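Local coordinates for protein agarase (Microbulbifer thermotolerans, PDB 3WZ1) that hydrolyses the beta-1,4-galactosidic linkages of agarose from within the chain, giving neoagarotetraose as main product, here as its family 16 glycoside hydrolase catalytic domain, at residues Glu128-Ile133 with Val191-Pro196; Leu152-Phe157 with Thr226-Pro231; Leu199-Tyr202 with Val208-Val211. All coordinates share one frame; numbering follows the deposited sequence.

Interaction 1: residues Glu128-Ile133 with Val191-Pro196; sequences EEIDVI and VYWRDP. With NA (sodium ion), chain C.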
loop_
_atom_site.group_PDB
_atom_site.type_symbol
_atom_site.label_atom_id
_atom_site.label_comp_id
_atom_site.label_asym_id
_atom_site.label_seq_id
_atom_site.Cartn_x
_atom_site.Cartn_y
_atom_site.Cartn_z
ATOM N N GLU A 128 7.788 -2.116 12.308
ATOM C CA GLU A 128 8.448 -1.528 11.140
ATOM C C GLU A 128 7.525 -1.605 9.934
ATOM O O GLU A 128 6.992 -2.680 9.627
ATOM C CB GLU A 128 9.796 -2.220 10.867
ATOM C CG GLU A 128 10.799 -2.005 11.994
ATOM C CD GLU A 128 12.098 -2.745 11.837
ATOM O OE1 GLU A 128 12.424 -3.225 10.719
ATOM O OE2 GLU A 128 12.799 -2.852 12.886
ATOM N N GLU A 129 7.348 -0.462 9.266
ATOM C CA GLU A 129 6.361 -0.293 8.199
ATOM C C GLU A 129 6.923 0.550 7.066
ATOM O O GLU A 129 7.556 1.580 7.318
ATOM C CB GLU A 129 5.102 0.389 8.760
ATOM C CG GLU A 129 4.094 0.875 7.710
ATOM C CD GLU A 129 2.816 1.443 8.306
ATOM O OE1 GLU A 129 2.578 1.281 9.528
ATOM O OE2 GLU A 129 2.028 2.053 7.556
ATOM N N ILE A 130 6.662 0.132 5.825
ATOM C CA ILE A 130 6.939 0.948 4.638
ATOM C C ILE A 130 5.636 1.122 3.868
ATOM O O ILE A 130 4.961 0.132 3.573
ATOM C CB ILE A 130 8.007 0.300 3.748
ATOM C CG1 ILE A 130 9.332 0.203 4.520
ATOM C CG2 ILE A 130 8.218 1.091 2.457
ATOM C CD1 ILE A 130 10.385 -0.688 3.890
ATOM N N ASP A 131 5.273 2.378 3.580
ATOM C CA ASP A 131 4.054 2.712 2.821
ATOM C C ASP A 131 4.362 3.123 1.392
ATOM O O ASP A 131 4.912 4.230 1.163
ATOM C CB ASP A 131 3.334 3.848 3.507
ATOM C CG ASP A 131 3.094 3.560 4.942
ATOM O OD1 ASP A 131 2.389 2.539 5.189
ATOM O OD2 ASP A 131 3.627 4.287 5.799
ATOM N N VAL A 132 3.949 2.291 0.441
ATOM C CA VAL A 132 4.247 2.521 -0.975
ATOM C C VAL A 132 3.112 3.339 -1.592
ATOM O O VAL A 132 3.321 4.493 -1.970
ATOM C CB VAL A 132 4.516 1.197 -1.730
ATOM C CG1 VAL A 132 4.805 1.454 -3.201
ATOM C CG2 VAL A 132 5.679 0.443 -1.091
ATOM N N ILE A 133 1.902 2.766 -1.672
ATOM C CA ILE A 133 0.691 3.566 -1.934
ATOM C C ILE A 133 -0.026 3.802 -0.610
ATOM O O ILE A 133 -0.386 2.852 0.113
ATOM C CB ILE A 133 -0.282 2.938 -2.964
ATOM C CG1 ILE A 133 0.400 2.734 -4.312
ATOM C CG2 ILE A 133 -1.546 3.796 -3.098
ATOM C CD1 ILE A 133 -0.472 2.096 -5.362
ATOM N N VAL A 191 8.634 1.233 -4.390
ATOM C CA VAL A 191 9.750 1.587 -3.513
ATOM C C VAL A 191 10.884 0.592 -3.713
ATOM O O VAL A 191 10.657 -0.625 -3.797
ATOM C CB VAL A 191 9.333 1.640 -2.024
ATOM C CG1 VAL A 191 10.532 1.839 -1.091
ATOM C CG2 VAL A 191 8.347 2.763 -1.795
ATOM N N TYR A 192 12.107 1.127 -3.799
ATOM C CA TYR A 192 13.284 0.301 -3.629
ATOM C C TYR A 192 13.663 0.359 -2.172
ATOM O O TYR A 192 14.145 1.391 -1.685
ATOM C CB TYR A 192 14.451 0.748 -4.500
ATOM C CG TYR A 192 15.657 -0.194 -4.472
ATOM C CD1 TYR A 192 15.536 -1.534 -4.106
ATOM C CD2 TYR A 192 16.916 0.258 -4.861
ATOM C CE1 TYR A 192 16.627 -2.384 -4.099
ATOM C CE2 TYR A 192 17.995 -0.590 -4.884
ATOM C CZ TYR A 192 17.851 -1.904 -4.494
ATOM O OH TYR A 192 18.958 -2.762 -4.518
ATOM N N TRP A 193 13.392 -0.745 -1.475
ATOM C CA TRP A 193 13.841 -0.939 -0.112
ATOM C C TRP A 193 15.223 -1.568 -0.235
ATOM O O TRP A 193 15.367 -2.790 -0.324
ATOM C CB TRP A 193 12.860 -1.833 0.623
ATOM C CG TRP A 193 13.198 -2.233 2.026
ATOM C CD1 TRP A 193 14.066 -1.633 2.887
ATOM C CD2 TRP A 193 12.610 -3.323 2.738
ATOM N NE1 TRP A 193 14.069 -2.294 4.098
ATOM C CE2 TRP A 193 13.194 -3.355 4.023
ATOM C CE3 TRP A 193 11.647 -4.295 2.402
ATOM C CZ2 TRP A 193 12.824 -4.295 4.969
ATOM C CZ3 TRP A 193 11.313 -5.244 3.328
ATOM C CH2 TRP A 193 11.891 -5.234 4.610
ATOM N N ARG A 194 16.240 -0.709 -0.290
ATOM C CA ARG A 194 17.608 -1.137 -0.595
ATOM C C ARG A 194 18.321 -1.760 0.590
ATOM O O ARG A 194 18.977 -2.794 0.445
ATOM C CB ARG A 194 18.438 0.026 -1.128
ATOM C CG ARG A 194 19.811 -0.378 -1.652
ATOM C CD ARG A 194 20.594 0.871 -2.022
ATOM N NE ARG A 194 21.122 1.530 -0.832
ATOM C CZ ARG A 194 21.740 2.698 -0.826
ATOM N NH1 ARG A 194 21.902 3.394 -1.947
ATOM N NH2 ARG A 194 22.212 3.163 0.316
ATOM N N ASP A 195 18.188 -1.113 1.745
ATOM C CA ASP A 195 18.824 -1.545 2.980
ATOM C C ASP A 195 18.083 -0.853 4.120
ATOM O O ASP A 195 17.149 -0.091 3.865
ATOM C CB ASP A 195 20.346 -1.260 2.933
ATOM C CG ASP A 195 20.681 0.208 2.797
ATOM O OD1 ASP A 195 20.276 1.010 3.669
ATOM O OD2 ASP A 195 21.382 0.567 1.821
ATOM N N PRO A 196 18.444 -1.129 5.380
ATOM C CA PRO A 196 17.634 -0.615 6.472
ATOM C C PRO A 196 17.596 0.906 6.589
ATOM O O PRO A 196 16.785 1.421 7.342
ATOM C CB PRO A 196 18.314 -1.217 7.714
ATOM C CG PRO A 196 18.875 -2.507 7.216
ATOM C CD PRO A 196 19.393 -2.146 5.845
HETATM NA NA NA C . 15.025 -3.123 12.446
HETATM O O HOH W 1 15.458 -5.363 13.718
#

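Interaction 2: residues Leu152-Phe157 with Thr226-Pro231; sequences LSHHVF and TGLSKP. With NA (sodium ion), chain C.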
loop_
_atom_site.group_PDB
_atom_site.type_symbol
_atom_site.label_atom_id
_atom_site.label_comp_id
_atom_site.label_asym_id
_atom_site.label_seq_id
_atom_site.Cartn_x
_atom_site.Cartn_y
_atom_site.Cartn_z
ATOM N N LEU A 152 3.992 9.474 0.681
ATOM C CA LEU A 152 5.179 8.609 0.565
ATOM C C LEU A 152 5.822 8.555 1.914
ATOM O O LEU A 152 6.373 9.553 2.364
ATOM C CB LEU A 152 6.159 9.181 -0.451
ATOM C CG LEU A 152 5.577 9.502 -1.834
ATOM C CD1 LEU A 152 6.664 10.089 -2.721
ATOM C CD2 LEU A 152 4.954 8.286 -2.482
ATOM N N SER A 153 5.746 7.415 2.588
ATOM C CA SER A 153 6.123 7.391 3.985
ATOM C C SER A 153 6.527 6.016 4.487
ATOM O O SER A 153 6.559 5.031 3.742
ATOM C CB SER A 153 5.004 8.001 4.852
ATOM O OG SER A 153 5.544 8.435 6.123
ATOM N N HIS A 154 6.873 5.987 5.758
ATOM C CA HIS A 154 7.192 4.754 6.469
ATOM C C HIS A 154 6.993 5.048 7.937
ATOM O O HIS A 154 6.945 6.220 8.318
ATOM C CB HIS A 154 8.635 4.292 6.204
ATOM C CG HIS A 154 9.666 5.044 6.990
ATOM N ND1 HIS A 154 10.250 6.202 6.530
ATOM C CD2 HIS A 154 10.196 4.817 8.216
ATOM C CE1 HIS A 154 11.110 6.645 7.425
ATOM N NE2 HIS A 154 11.090 5.829 8.462
ATOM N N HIS A 155 6.836 4.008 8.743
ATOM C CA HIS A 155 6.714 4.198 10.198
ATOM C C HIS A 155 7.629 3.267 10.947
ATOM O O HIS A 155 7.878 2.138 10.523
ATOM C CB HIS A 155 5.293 3.925 10.662
ATOM C CG HIS A 155 4.272 4.880 10.131
ATOM N ND1 HIS A 155 3.651 5.822 10.928
ATOM C CD2 HIS A 155 3.748 5.032 8.891
ATOM C CE1 HIS A 155 2.798 6.518 10.198
ATOM N NE2 HIS A 155 2.834 6.057 8.956
ATOM N N VAL A 156 8.094 3.733 12.102
ATOM C CA VAL A 156 8.672 2.838 13.085
ATOM C C VAL A 156 7.923 3.097 14.382
ATOM O O VAL A 156 7.578 4.248 14.688
ATOM C CB VAL A 156 10.197 2.994 13.232
ATOM C CG1 VAL A 156 10.910 2.527 11.965
ATOM C CG2 VAL A 156 10.589 4.424 13.561
ATOM N N PHE A 157 7.637 2.016 15.094
ATOM C CA PHE A 157 6.831 2.068 16.315
ATOM C C PHE A 157 7.555 1.461 17.500
ATOM O O PHE A 157 8.405 0.576 17.360
ATOM C CB PHE A 157 5.543 1.256 16.155
ATOM C CG PHE A 157 4.683 1.658 14.983
ATOM C CD1 PHE A 157 3.714 2.646 15.113
ATOM C CD2 PHE A 157 4.800 1.013 13.756
ATOM C CE1 PHE A 157 2.918 3.012 14.032
ATOM C CE2 PHE A 157 4.011 1.377 12.692
ATOM C CZ PHE A 157 3.071 2.373 12.821
ATOM N N THR A 226 18.892 -0.571 14.257
ATOM C CA THR A 226 18.770 -1.607 13.231
ATOM C C THR A 226 18.106 -1.138 11.935
ATOM O O THR A 226 18.256 -1.811 10.903
ATOM C CB THR A 226 18.000 -2.832 13.752
ATOM O OG1 THR A 226 16.640 -2.472 14.048
ATOM C CG2 THR A 226 18.631 -3.406 15.020
ATOM N N GLY A 227 17.387 -0.018 11.986
ATOM C CA GLY A 227 16.685 0.504 10.810
ATOM C C GLY A 227 15.525 -0.359 10.356
ATOM O O GLY A 227 15.004 -1.190 11.101
ATOM N N LEU A 228 15.133 -0.166 9.098
ATOM C CA LEU A 228 14.027 -0.928 8.501
ATOM C C LEU A 228 14.588 -2.233 7.984
ATOM O O LEU A 228 15.028 -2.334 6.844
ATOM C CB LEU A 228 13.386 -0.119 7.388
ATOM C CG LEU A 228 12.746 1.186 7.834
ATOM C CD1 LEU A 228 12.391 2.041 6.635
ATOM C CD2 LEU A 228 11.528 0.896 8.701
ATOM N N SER A 229 14.622 -3.220 8.864
ATOM C CA SER A 229 15.396 -4.453 8.639
ATOM C C SER A 229 14.620 -5.748 8.815
ATOM O O SER A 229 15.072 -6.791 8.354
ATOM C CB SER A 229 16.609 -4.457 9.568
ATOM O OG SER A 229 16.200 -4.505 10.932
ATOM N N LYS A 230 13.470 -5.707 9.492
ATOM C CA LYS A 230 12.684 -6.900 9.730
ATOM C C LYS A 230 11.975 -7.328 8.452
ATOM O O LYS A 230 11.636 -6.476 7.614
ATOM C CB LYS A 230 11.664 -6.668 10.850
ATOM C CG LYS A 230 12.333 -6.412 12.193
ATOM C CD LYS A 230 11.386 -5.911 13.273
ATOM C CE LYS A 230 12.176 -5.758 14.561
ATOM N NZ LYS A 230 11.429 -5.210 15.723
ATOM N N PRO A 231 11.746 -8.643 8.284
ATOM C CA PRO A 231 10.932 -9.039 7.134
ATOM C C PRO A 231 9.557 -8.389 7.202
ATOM O O PRO A 231 9.009 -8.225 8.300
ATOM C CB PRO A 231 10.814 -10.547 7.284
ATOM C CG PRO A 231 11.949 -10.949 8.183
ATOM C CD PRO A 231 12.127 -9.801 9.116
HETATM NA NA NA C . 15.025 -3.123 12.446
HETATM O O HOH W 1 15.458 -5.363 13.718
#

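Interaction 3: residues Leu199-Tyr202 with Val208-Val211; sequences LEYY and VRTV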
loop_
_atom_site.group_PDB
_atom_site.type_symbol
_atom_site.label_atom_id
_atom_site.label_comp_id
_atom_site.label_asym_id
_atom_site.label_seq_id
_atom_site.Cartn_x
_atom_site.Cartn_y
_atom_site.Cartn_z
ATOM N N LEU A 199 15.496 4.129 1.363
ATOM C CA LEU A 199 14.298 3.931 0.540
ATOM C C LEU A 199 14.266 4.902 -0.627
ATOM O O LEU A 199 14.549 6.104 -0.461
ATOM C CB LEU A 199 13.057 4.204 1.386
ATOM C CG LEU A 199 12.885 3.396 2.671
ATOM C CD1 LEU A 199 11.634 3.864 3.369
ATOM C CD2 LEU A 199 12.793 1.905 2.407
ATOM N N GLU A 200 13.870 4.404 -1.799
ATOM C CA GLU A 200 13.632 5.249 -2.970
ATOM C C GLU A 200 12.212 5.071 -3.465
ATOM O O GLU A 200 11.776 3.939 -3.683
ATOM C CB GLU A 200 14.601 4.919 -4.105
ATOM C CG GLU A 200 16.066 5.151 -3.755
ATOM C CD GLU A 200 17.039 4.501 -4.717
ATOM O OE1 GLU A 200 16.644 3.782 -5.656
ATOM O OE2 GLU A 200 18.266 4.718 -4.504
ATOM N N TYR A 201 11.501 6.178 -3.663
ATOM C CA TYR A 201 10.119 6.137 -4.161
ATOM C C TYR A 201 10.030 6.513 -5.628
ATOM O O TYR A 201 10.592 7.545 -6.045
ATOM C CB TYR A 201 9.224 7.080 -3.363
ATOM C CG TYR A 201 9.042 6.651 -1.912
ATOM C CD1 TYR A 201 10.010 6.919 -0.962
ATOM C CD2 TYR A 201 7.901 5.959 -1.503
ATOM C CE1 TYR A 201 9.852 6.513 0.347
ATOM C CE2 TYR A 201 7.735 5.561 -0.179
ATOM C CZ TYR A 201 8.711 5.836 0.744
ATOM O OH TYR A 201 8.597 5.446 2.069
ATOM N N TYR A 202 9.276 5.725 -6.385
ATOM C CA TYR A 202 9.115 5.916 -7.825
ATOM C C TYR A 202 7.639 5.992 -8.199
ATOM O O TYR A 202 6.840 5.157 -7.762
ATOM C CB TYR A 202 9.755 4.757 -8.581
ATOM C CG TYR A 202 11.250 4.640 -8.375
ATOM C CD1 TYR A 202 11.776 4.000 -7.266
ATOM C CD2 TYR A 202 12.124 5.121 -9.330
ATOM C CE1 TYR A 202 13.136 3.870 -7.095
ATOM C CE2 TYR A 202 13.487 4.994 -9.182
ATOM C CZ TYR A 202 13.995 4.369 -8.049
ATOM O OH TYR A 202 15.356 4.253 -7.898
ATOM N N VAL A 208 11.050 10.015 -7.435
ATOM C CA VAL A 208 10.509 11.272 -6.908
ATOM C C VAL A 208 10.959 11.625 -5.490
ATOM O O VAL A 208 10.846 12.787 -5.094
ATOM C CB VAL A 208 8.962 11.319 -6.990
ATOM C CG1 VAL A 208 8.502 11.191 -8.428
ATOM C CG2 VAL A 208 8.299 10.254 -6.121
ATOM N N ARG A 209 11.478 10.669 -4.723
ATOM C CA ARG A 209 11.894 10.947 -3.346
ATOM C C ARG A 209 12.841 9.874 -2.871
ATOM O O ARG A 209 12.596 8.675 -3.079
ATOM C CB ARG A 209 10.670 10.998 -2.421
ATOM C CG ARG A 209 10.963 11.165 -0.939
ATOM C CD ARG A 209 9.655 11.419 -0.211
ATOM N NE ARG A 209 9.737 11.435 1.240
ATOM C CZ ARG A 209 10.021 12.496 2.000
ATOM N NH1 ARG A 209 10.333 13.675 1.457
ATOM N NH2 ARG A 209 9.984 12.375 3.313
ATOM N N THR A 210 13.894 10.299 -2.171
ATOM C CA THR A 210 14.832 9.390 -1.542
ATOM C C THR A 210 14.815 9.681 -0.057
ATOM O O THR A 210 14.940 10.838 0.359
ATOM C CB THR A 210 16.252 9.557 -2.119
ATOM O OG1 THR A 210 16.236 9.235 -3.506
ATOM C CG2 THR A 210 17.225 8.648 -1.410
ATOM N N VAL A 211 14.649 8.639 0.745
ATOM C CA VAL A 211 14.628 8.749 2.187
ATOM C C VAL A 211 15.796 7.916 2.709
ATOM O O VAL A 211 15.743 6.690 2.689
ATOM C CB VAL A 211 13.281 8.240 2.735
ATOM C CG1 VAL A 211 13.273 8.248 4.260
ATOM C CG2 VAL A 211 12.148 9.098 2.175
#

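Interaction 1: residues Glu128-Ile133 with Val191-Pro196
Ile130 presses the methyl CD1 onto a face of the Trp193 indole, 3.6 Å from the centroid of the five-membered ring and 11° off its normal, a CH-pi contact. CG1 of Ile130 lies anti to the carbonyl carbon (chi1 -63°), and the chain runs on nearly straight (chi2 167°), which carries CD1 out over the ring. Beside this pair, CG2 of Val132 meets CG2 of Val191 at 3.6 Å, while Ile130 CG2 and Val191 CG1 are more loosely apposed at 4.3 Å. Leu199, on strand 198-203 next to strand 187-195, touches both Ile130 and Trp193. The indole is further fixed by a hydrogen bond from NE1 to the backbone oxygen of Leu228; an alanine in place of Trp193 would probably leave that oxygen without its donor and Ile130 CD1 without the ring it rests on. Farther along, Glu128 OE2 binds the sodium ion at 2.3 Å. The other carboxylate oxygen, OE1, accepts from the Lys230 amide. Val132 and Ile133 form a classic beta bulge opposite Phe119. Residues alternate across strand 128-131: Ile130 faces the interior, whereas Glu129, the predicted nucleophile, and Asp131 point to the other side, as in the active-site strand of the family 16 beta-jelly roll.

Interaction 2: residues Leu152-Phe157 with Thr226-Pro231
Strand 153-157 passes the irregular segment 226-231 with 8.0 Å between the CA atoms of Val156 and Leu228, too wide for backbone pairing, so that side chains bridge the gap. Leu228 is the centre of an inverse gamma turn, and this turn sits in a sodium-binding loop laid against a strand of the jelly roll. The leucine carries the whole contact with its two methyls. CD1 lies over a face of the His154 imidazole, 4.2 Å from the ring centroid and 27° off the normal, a CH-pi approach displaced toward CD2 of the imidazole. Leu228 CD2 meets CG1 of Val156 at 3.7 Å, the two side chains crossing at about a right angle. His154 has CG between its backbone N and carbonyl carbon (chi1 78°), a choice that places the ring against Leu228; NE2 is hydrogen-bonded to the Ile217 oxygen, which holds the imidazole against turning. Leu199 adds to the apolar surroundings of both His154 and Leu228. On the other side of the strand, His155 packs on Glu129, the predicted nucleophile, and its ND1 is hydrogen-bonded to Asp164, so the buried leucine contact and the face turned to the predicted nucleophile lie on opposite sides of one strand. Around Leu228 the loop directs oxygens to the metal, which Glu128 also binds from its own strand, with a water at 2.6 Å from the ion. The loop itself supplies three oxygens, Thr226 OG1, Gly227 O and Ser229 OG, each 2.4 Å from the sodium ion.

Interaction 3: residues Leu199-Tyr202 with Val208-Val211
Four nearly straight backbone hydrogen bonds join Leu199-Tyr202 to Val208-Val211. Leu199 and Val211 exchange two, Leu199 N to Val211 O at 2.9 Å and Val211 N to Leu199 O at 2.8 Å. Tyr201 N donates to Arg209 O at 2.8 Å, and Val208 N to Tyr201 O at 2.9 Å. Because Val208 and Arg209 both face Tyr201, the pairing contains a classic beta bulge. Glu200 and Thr210, the non-hydrogen-bonded pair, lie side by side; Glu200 OE1 accepts a hydrogen bond from Tyr202 OH at 2.6 Å, the hydroxyl lying above the carboxylate plane, 42° out of it, while OE2 is hydrogen-bonded to His198. Leu199, Tyr201, Arg209 and Val211 share the opposite face. There the Tyr201 ring, swung beside its backbone N (chi1 -66°), turns an edge to Arg209 O and brings CE1 to 3.9 Å from Val211 CG2. Tyr201 OH is hydrogen-bonded to the backbone oxygen of Ser153 on strand 150-158, and Arg209 forms a salt bridge with Asp169. Val211 packs on Ile216 and Ile217 of helix 214-217. Backbone bonding thus sets the register of this antiparallel beta hairpin, and the polar ends of Tyr201 and Arg209 tie it to neighbouring parts of the domain.

Overall arrangement
Within the single catalytic domain the three contacts lie close together. The centres of interactions 1 and 2 are about 7 Å apart, those of interactions 1 and 3 about 9 Å, and those of interactions 2 and 3 about 14 Å. Along the chain the segments of interactions 1 and 2 alternate, while interaction 3 follows interaction 1 and is nested within the span closed by interaction 2. Strands 128-135 and 150-158 are neighbours, as are 187-195 and 198-203, and the latter pairs with 206-212. The shared sodium ion ties the strand that carries the predicted nucleophile to the 226-231 loop; apolar packing and the Tyr201-Ser153 hydrogen bond reach the hairpin.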